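Local coordinates for protein intracellular protease/amidase (Salmonella enterica subsp. enterica serovar Typhimurium, PDB 4K2H) that is of unproven function, binds zinc, and is probably a peptidase-like member of the DJ-1/PfpI family, at residues L37-S42 against P86-F91; A44-S47 against I51-V54; L166-L171 against A175-Q180. The protein carries 1 engineered substitution. One frame throughout, in Å; residues are numbered along the deposited sequence.

In the fold
The three contacts come from a DJ-1/PfpI fold, a parallel sheet with helices packed on it. Contact 1 sets the end of central-sheet strand 33-38 against helix 86-97. Contact 2 is a two-stranded hairpin a few residues further on, nested inside the loop that contact 1 closes. The two have centres about 15 Å apart and touch where Ala38 CB packs on Val45 CG2. Contact 3 follows both in sequence, its centre about 28 Å from each and across the chain's centre from contact 1. Contacts 1 and 2 thus share the region after strand 33-38, which contact 2 carries to the subunit interface and near the zinc site, whereas contact 3 pairs the last two helices, 159-171 and 174-183, away from both.

Contact 1 of 3, residues L37-S42 against P86-F91; sequences LACAES and PAVIAF
The backbones come closest at Cys39 and Val88, whose CA atoms are 6.9 Å apart, where the chain leaves strand 33-38 and passes the first turns of helix 86-97. This is a strand-to-helix contact of the DJ-1/PfpI fold, in which a helix lies against the parallel central sheet. No hydrogen bond joins the two segments. Two apolar side-chain pairs carry the contact, one from the end of the strand and one from the loop after it.

Cys39 meets Val88. The CG2 methyl of the valine packs against both heavy atoms of the cysteine side chain, 3.9 Å from Cys39 CB and 3.9 Å from Cys39 SG. With chi1 at 173°, CG2 lies beside the valine's own backbone N and anti to its carbonyl carbon, and this is the branch that faces Cys39. Leu59 and Leu82 touch both Cys39 and Val88, so the cysteine side chain belongs to an apolar cluster. The backbone of Cys39 is also held, because its carbonyl O accepts a hydrogen bond from Asn85 ND2, just before the helix.

Leu37 and Phe91, both buried, form the second pair. Both also touch Leu10 of the neighbouring strand 6-11. Their side chains cross at about a right angle. A methyl of the leucine approaches the far end of the ring obliquely, with Leu37 CD1 4.0 Å from Phe91 CZ.

Contact 2 of 3, residues A44-S47 against I51-V54; sequences AVVS and IPMV
Val46 lays its CG2 methyl beside the ring of Pro52, 4.0 Å from Pro52 CB, and the two side chains point the same way. They form a non-hydrogen-bonded pair in the antiparallel hairpin of strands 44-46 and 52-54. Ala44 and Val54 share their face. Val45 and Met53 lie on the other face and both pack on Phe15.

Val45 and Met53 are the hydrogen-bonded pair. Val45 N donates to Met53 O at 2.8 Å, and Met53 N returns a bond to Val45 O at 2.9 Å. Near the turn, Ser47 N reaches Ile51 O at 2.9 Å in a nearly straight bond (172°), although the donor stands above the carbonyl plane. Ser47 OG lies between its backbone N and carbonyl carbon (chi1 81°), where it accepts a bond from Ile51 N at 3.0 Å.

Pro52 and Val54 pack on Val54 and Pro52 of the second subunit, respectively, and backbone hydrogen bonds from both also cross the interface. Ser47 OG also hydrogen-bonds OE1 of Glu17, a zinc ligand alongside Glu16 and His49. The hydroxyl thus ties the hairpin turn to the metal site and probably helps to position the Glu17 carboxylate.

Contact 3 of 3, residues L166-L171 against A175-Q180; sequences LSARLL and APVREQ
A chi1 of 179° sets Val177 CG2 anti to the carbonyl carbon, on the side of the preceding helix, while Leu171 turns CG beside its own backbone N (chi1 -68°) and reaches CD1 out to the same valine. The two groups meet in an antiparallel helix pair. Helices 159-171 and 174-183 are joined by a short turn, and the segment axes run at 150° to each other with a closest approach of 9.1 Å.

Val177 CG2 is the centre of the contact. It lies against the backbone of the first helix, 3.6 Å from Ala168 CA, and against the small side chain there, 3.8 Å from Ala168 CB. The methyl sits close to the helix surface at this alanine. Ser167 borders the same methyl through its CB, at 4.2 Å from Val177 CG2. The serine hydroxyl is used elsewhere, bonded to Ala163 O one turn back in its own helix.

Nearer the turn, Leu171 CD1 spans two residues of the second helix. It lies 4.3 Å from Pro176 CB and also touches Val177 CG2. No hydrogen bond crosses between the segments.

Around the pair, Trp188 at the C-terminus packs on Val177. Ser167 and Leu170 touch helix 17-29, and Leu166 and Leu170 rest on strands 69-72 and 101-104 of the central sheet.

Contact 1 of 3, residues L37-S42 against P86-F91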
# COMPACT_ATOMS: atom_id res chain seq x y z
N LEU A 37 -12.31 -6.19 7.66
CA LEU A 37 -12.90 -6.66 8.89
C LEU A 37 -11.84 -6.71 9.97
O LEU A 37 -10.82 -7.40 9.84
CB LEU A 37 -13.46 -8.07 8.68
CG LEU A 37 -14.53 -8.20 7.57
CD1 LEU A 37 -15.11 -9.61 7.54
CD2 LEU A 37 -15.67 -7.18 7.68
N ALA A 38 -12.09 -6.02 11.07
CA ALA A 38 -11.27 -6.15 12.26
C ALA A 38 -11.66 -7.42 13.01
O ALA A 38 -12.77 -7.90 12.86
CB ALA A 38 -11.45 -4.94 13.17
N CYS A 39 -10.79 -7.94 13.83
CA CYS A 39 -11.02 -9.31 14.33
C CYS A 39 -11.49 -9.46 15.76
O CYS A 39 -11.98 -10.52 16.14
CB CYS A 39 -9.79 -10.14 14.06
SG CYS A 39 -9.55 -10.17 12.27
N ALA A 40 -11.37 -8.41 16.56
CA ALA A 40 -11.88 -8.48 17.91
C ALA A 40 -12.94 -7.38 18.09
O ALA A 40 -13.80 -7.21 17.22
CB ALA A 40 -10.73 -8.38 18.91
N GLU A 41 -12.84 -6.59 19.15
CA GLU A 41 -13.96 -5.75 19.60
C GLU A 41 -13.90 -4.29 19.08
O GLU A 41 -14.65 -3.43 19.52
CB GLU A 41 -13.97 -5.72 21.13
CG GLU A 41 -12.72 -5.03 21.75
CD GLU A 41 -11.39 -5.76 21.45
OE1 GLU A 41 -10.54 -5.17 20.77
OE2 GLU A 41 -11.21 -6.95 21.84
N SER A 42 -13.01 -4.01 18.14
CA SER A 42 -12.70 -2.65 17.79
C SER A 42 -12.67 -2.50 16.27
O SER A 42 -12.23 -3.42 15.58
CB SER A 42 -11.33 -2.33 18.37
OG SER A 42 -10.88 -1.09 17.86
N PRO A 86 -9.86 -17.31 17.89
CA PRO A 86 -10.68 -18.42 17.44
C PRO A 86 -11.76 -18.02 16.44
O PRO A 86 -12.17 -18.82 15.65
CB PRO A 86 -11.29 -18.94 18.74
CG PRO A 86 -11.36 -17.74 19.61
CD PRO A 86 -10.06 -17.05 19.34
N ALA A 87 -12.21 -16.77 16.49
CA ALA A 87 -13.15 -16.28 15.52
C ALA A 87 -12.53 -16.22 14.14
O ALA A 87 -13.20 -16.48 13.15
CB ALA A 87 -13.68 -14.92 15.92
N VAL A 88 -11.24 -15.92 14.07
CA VAL A 88 -10.51 -15.98 12.80
C VAL A 88 -10.43 -17.42 12.28
O VAL A 88 -10.72 -17.69 11.12
CB VAL A 88 -9.09 -15.40 12.92
CG1 VAL A 88 -8.30 -15.65 11.63
CG2 VAL A 88 -9.14 -13.91 13.24
N ILE A 89 -10.05 -18.35 13.15
CA ILE A 89 -9.92 -19.74 12.75
C ILE A 89 -11.29 -20.24 12.24
O ILE A 89 -11.35 -20.83 11.17
CB ILE A 89 -9.41 -20.62 13.90
CG1 ILE A 89 -8.06 -20.10 14.47
CG2 ILE A 89 -9.34 -22.07 13.46
CD1 ILE A 89 -7.05 -19.51 13.51
N ALA A 90 -12.37 -19.95 12.97
CA ALA A 90 -13.71 -20.37 12.51
C ALA A 90 -14.12 -19.76 11.18
O ALA A 90 -14.78 -20.44 10.38
CB ALA A 90 -14.79 -20.06 13.55
N PHE A 91 -13.81 -18.48 10.99
CA PHE A 91 -14.17 -17.77 9.77
C PHE A 91 -13.44 -18.35 8.57
O PHE A 91 -14.04 -18.61 7.52
CB PHE A 91 -13.80 -16.30 9.92
CG PHE A 91 -14.28 -15.40 8.82
CD1 PHE A 91 -15.56 -14.85 8.86
CD2 PHE A 91 -13.43 -15.02 7.81
CE1 PHE A 91 -15.99 -13.93 7.90
CE2 PHE A 91 -13.86 -14.13 6.82
CZ PHE A 91 -15.14 -13.57 6.88

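Contact 2 of 3, residues A44-S47 against I51-V54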
# COMPACT_ATOMS: atom_id res chain seq x y z
N ALA A 44 -11.24 0.42 14.86
CA ALA A 44 -9.93 1.04 14.64
C ALA A 44 -8.87 -0.02 14.85
O ALA A 44 -8.92 -0.75 15.82
CB ALA A 44 -9.70 2.21 15.58
N VAL A 45 -7.92 -0.13 13.92
CA VAL A 45 -6.84 -1.10 14.07
C VAL A 45 -5.54 -0.45 13.64
O VAL A 45 -5.48 0.20 12.58
CB VAL A 45 -7.05 -2.31 13.16
CG1 VAL A 45 -6.04 -3.39 13.48
CG2 VAL A 45 -8.46 -2.86 13.30
N VAL A 46 -4.49 -0.64 14.42
CA VAL A 46 -3.21 -0.04 14.10
C VAL A 46 -2.28 -1.07 13.40
O VAL A 46 -2.03 -2.16 13.93
CB VAL A 46 -2.57 0.54 15.37
CG1 VAL A 46 -1.21 1.16 15.09
CG2 VAL A 46 -3.48 1.60 15.95
N SER A 47 -1.79 -0.70 12.22
CA SER A 47 -0.94 -1.57 11.41
C SER A 47 0.47 -1.74 11.98
O SER A 47 0.93 -0.99 12.89
CB SER A 47 -0.81 -0.99 9.99
OG SER A 47 0.19 0.06 9.95
N ILE A 51 -0.00 2.71 11.25
CA ILE A 51 -1.07 3.49 10.66
C ILE A 51 -2.38 3.01 11.21
O ILE A 51 -2.67 1.84 11.12
CB ILE A 51 -1.10 3.39 9.15
CG1 ILE A 51 0.25 3.83 8.61
CG2 ILE A 51 -2.20 4.33 8.62
CD1 ILE A 51 0.41 3.56 7.15
N PRO A 52 -3.13 3.92 11.85
CA PRO A 52 -4.41 3.49 12.34
C PRO A 52 -5.42 3.62 11.23
O PRO A 52 -5.44 4.65 10.53
CB PRO A 52 -4.74 4.45 13.48
CG PRO A 52 -3.49 5.26 13.71
CD PRO A 52 -2.74 5.22 12.42
N MET A 53 -6.24 2.60 11.10
CA MET A 53 -7.27 2.54 10.07
C MET A 53 -8.57 2.05 10.65
O MET A 53 -8.60 1.15 11.47
CB MET A 53 -6.91 1.56 8.99
CG MET A 53 -5.59 1.84 8.40
SD MET A 53 -5.29 0.88 6.87
CE MET A 53 -3.64 1.45 6.59
N VAL A 54 -9.65 2.60 10.14
CA VAL A 54 -10.95 2.14 10.56
C VAL A 54 -11.43 1.06 9.59
O VAL A 54 -11.77 1.38 8.46
CB VAL A 54 -11.94 3.31 10.59
CG1 VAL A 54 -13.29 2.84 11.07
CG2 VAL A 54 -11.39 4.44 11.47

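Contact 3 of 3, residues L166-L171 against A175-Q180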
# COMPACT_ATOMS: atom_id res chain seq x y z
N LEU A 166 -5.34 -12.93 -7.72
CA LEU A 166 -6.58 -13.08 -6.98
C LEU A 166 -7.73 -12.48 -7.78
O LEU A 166 -8.78 -13.12 -7.91
CB LEU A 166 -6.47 -12.40 -5.61
CG LEU A 166 -7.77 -12.26 -4.82
CD1 LEU A 166 -8.46 -13.60 -4.60
CD2 LEU A 166 -7.50 -11.59 -3.48
N SER A 167 -7.56 -11.26 -8.29
CA SER A 167 -8.64 -10.57 -8.99
C SER A 167 -9.09 -11.35 -10.23
O SER A 167 -10.28 -11.48 -10.51
CB SER A 167 -8.19 -9.19 -9.44
OG SER A 167 -7.91 -8.33 -8.35
N ALA A 168 -8.11 -11.84 -10.98
CA ALA A 168 -8.37 -12.53 -12.21
C ALA A 168 -9.15 -13.79 -11.91
O ALA A 168 -10.12 -14.12 -12.58
CB ALA A 168 -7.06 -12.86 -12.90
N ARG A 169 -8.74 -14.50 -10.87
CA ARG A 169 -9.48 -15.66 -10.42
C ARG A 169 -10.94 -15.32 -10.00
O ARG A 169 -11.89 -16.02 -10.39
CB ARG A 169 -8.74 -16.29 -9.27
CG ARG A 169 -9.42 -17.52 -8.73
CD ARG A 169 -9.24 -18.74 -9.62
NE ARG A 169 -9.37 -19.87 -8.70
CZ ARG A 169 -8.37 -20.48 -8.08
NH1 ARG A 169 -8.64 -21.46 -7.24
NH2 ARG A 169 -7.10 -20.15 -8.33
N LEU A 170 -11.12 -14.26 -9.22
CA LEU A 170 -12.48 -13.80 -8.86
C LEU A 170 -13.33 -13.40 -10.07
O LEU A 170 -14.55 -13.64 -10.08
CB LEU A 170 -12.43 -12.62 -7.90
CG LEU A 170 -11.99 -12.92 -6.46
CD1 LEU A 170 -11.61 -11.64 -5.76
CD2 LEU A 170 -13.08 -13.66 -5.69
N LEU A 171 -12.70 -12.76 -11.06
CA LEU A 171 -13.43 -12.27 -12.23
C LEU A 171 -13.60 -13.35 -13.30
O LEU A 171 -14.44 -13.20 -14.16
CB LEU A 171 -12.74 -11.04 -12.83
CG LEU A 171 -12.78 -9.75 -11.99
CD1 LEU A 171 -12.18 -8.60 -12.78
CD2 LEU A 171 -14.20 -9.40 -11.57
N ALA A 175 -8.67 -10.17 -18.82
CA ALA A 175 -8.65 -8.94 -19.64
C ALA A 175 -8.86 -7.66 -18.84
O ALA A 175 -8.09 -6.70 -18.97
CB ALA A 175 -9.66 -9.03 -20.79
N PRO A 176 -9.91 -7.63 -17.99
CA PRO A 176 -10.08 -6.41 -17.22
C PRO A 176 -8.93 -6.20 -16.22
O PRO A 176 -8.55 -5.07 -15.95
CB PRO A 176 -11.42 -6.62 -16.49
CG PRO A 176 -12.02 -7.84 -17.11
CD PRO A 176 -10.88 -8.66 -17.64
N VAL A 177 -8.37 -7.31 -15.74
CA VAL A 177 -7.22 -7.27 -14.84
C VAL A 177 -5.99 -6.68 -15.51
O VAL A 177 -5.45 -5.69 -15.05
CB VAL A 177 -6.85 -8.67 -14.32
CG1 VAL A 177 -5.65 -8.57 -13.41
CG2 VAL A 177 -8.03 -9.28 -13.60
N ARG A 178 -5.54 -7.32 -16.59
CA ARG A 178 -4.43 -6.81 -17.41
C ARG A 178 -4.62 -5.35 -17.79
O ARG A 178 -3.67 -4.59 -17.84
CB ARG A 178 -4.28 -7.65 -18.67
CG ARG A 178 -3.18 -7.15 -19.59
CD ARG A 178 -2.58 -8.26 -20.43
NE ARG A 178 -1.84 -9.22 -19.61
CZ ARG A 178 -2.21 -10.48 -19.37
NH1 ARG A 178 -1.45 -11.25 -18.60
NH2 ARG A 178 -3.33 -10.99 -19.89
N GLU A 179 -5.85 -4.96 -18.05
CA GLU A 179 -6.15 -3.58 -18.40
C GLU A 179 -5.91 -2.63 -17.23
O GLU A 179 -5.43 -1.52 -17.44
CB GLU A 179 -7.59 -3.48 -18.89
CG GLU A 179 -7.99 -2.08 -19.32
CD GLU A 179 -9.06 -2.06 -20.42
OE1 GLU A 179 -9.45 -3.13 -20.95
OE2 GLU A 179 -9.51 -0.94 -20.75
N GLN A 180 -6.24 -3.05 -16.00
CA GLN A 180 -5.95 -2.24 -14.81
C GLN A 180 -4.46 -2.18 -14.53
O GLN A 180 -3.93 -1.13 -14.23
CB GLN A 180 -6.67 -2.76 -13.56
CG GLN A 180 -8.00 -2.10 -13.28
CD GLN A 180 -7.90 -0.60 -13.13
OE1 GLN A 180 -6.98 -0.06 -12.47
NE2 GLN A 180 -8.83 0.10 -13.74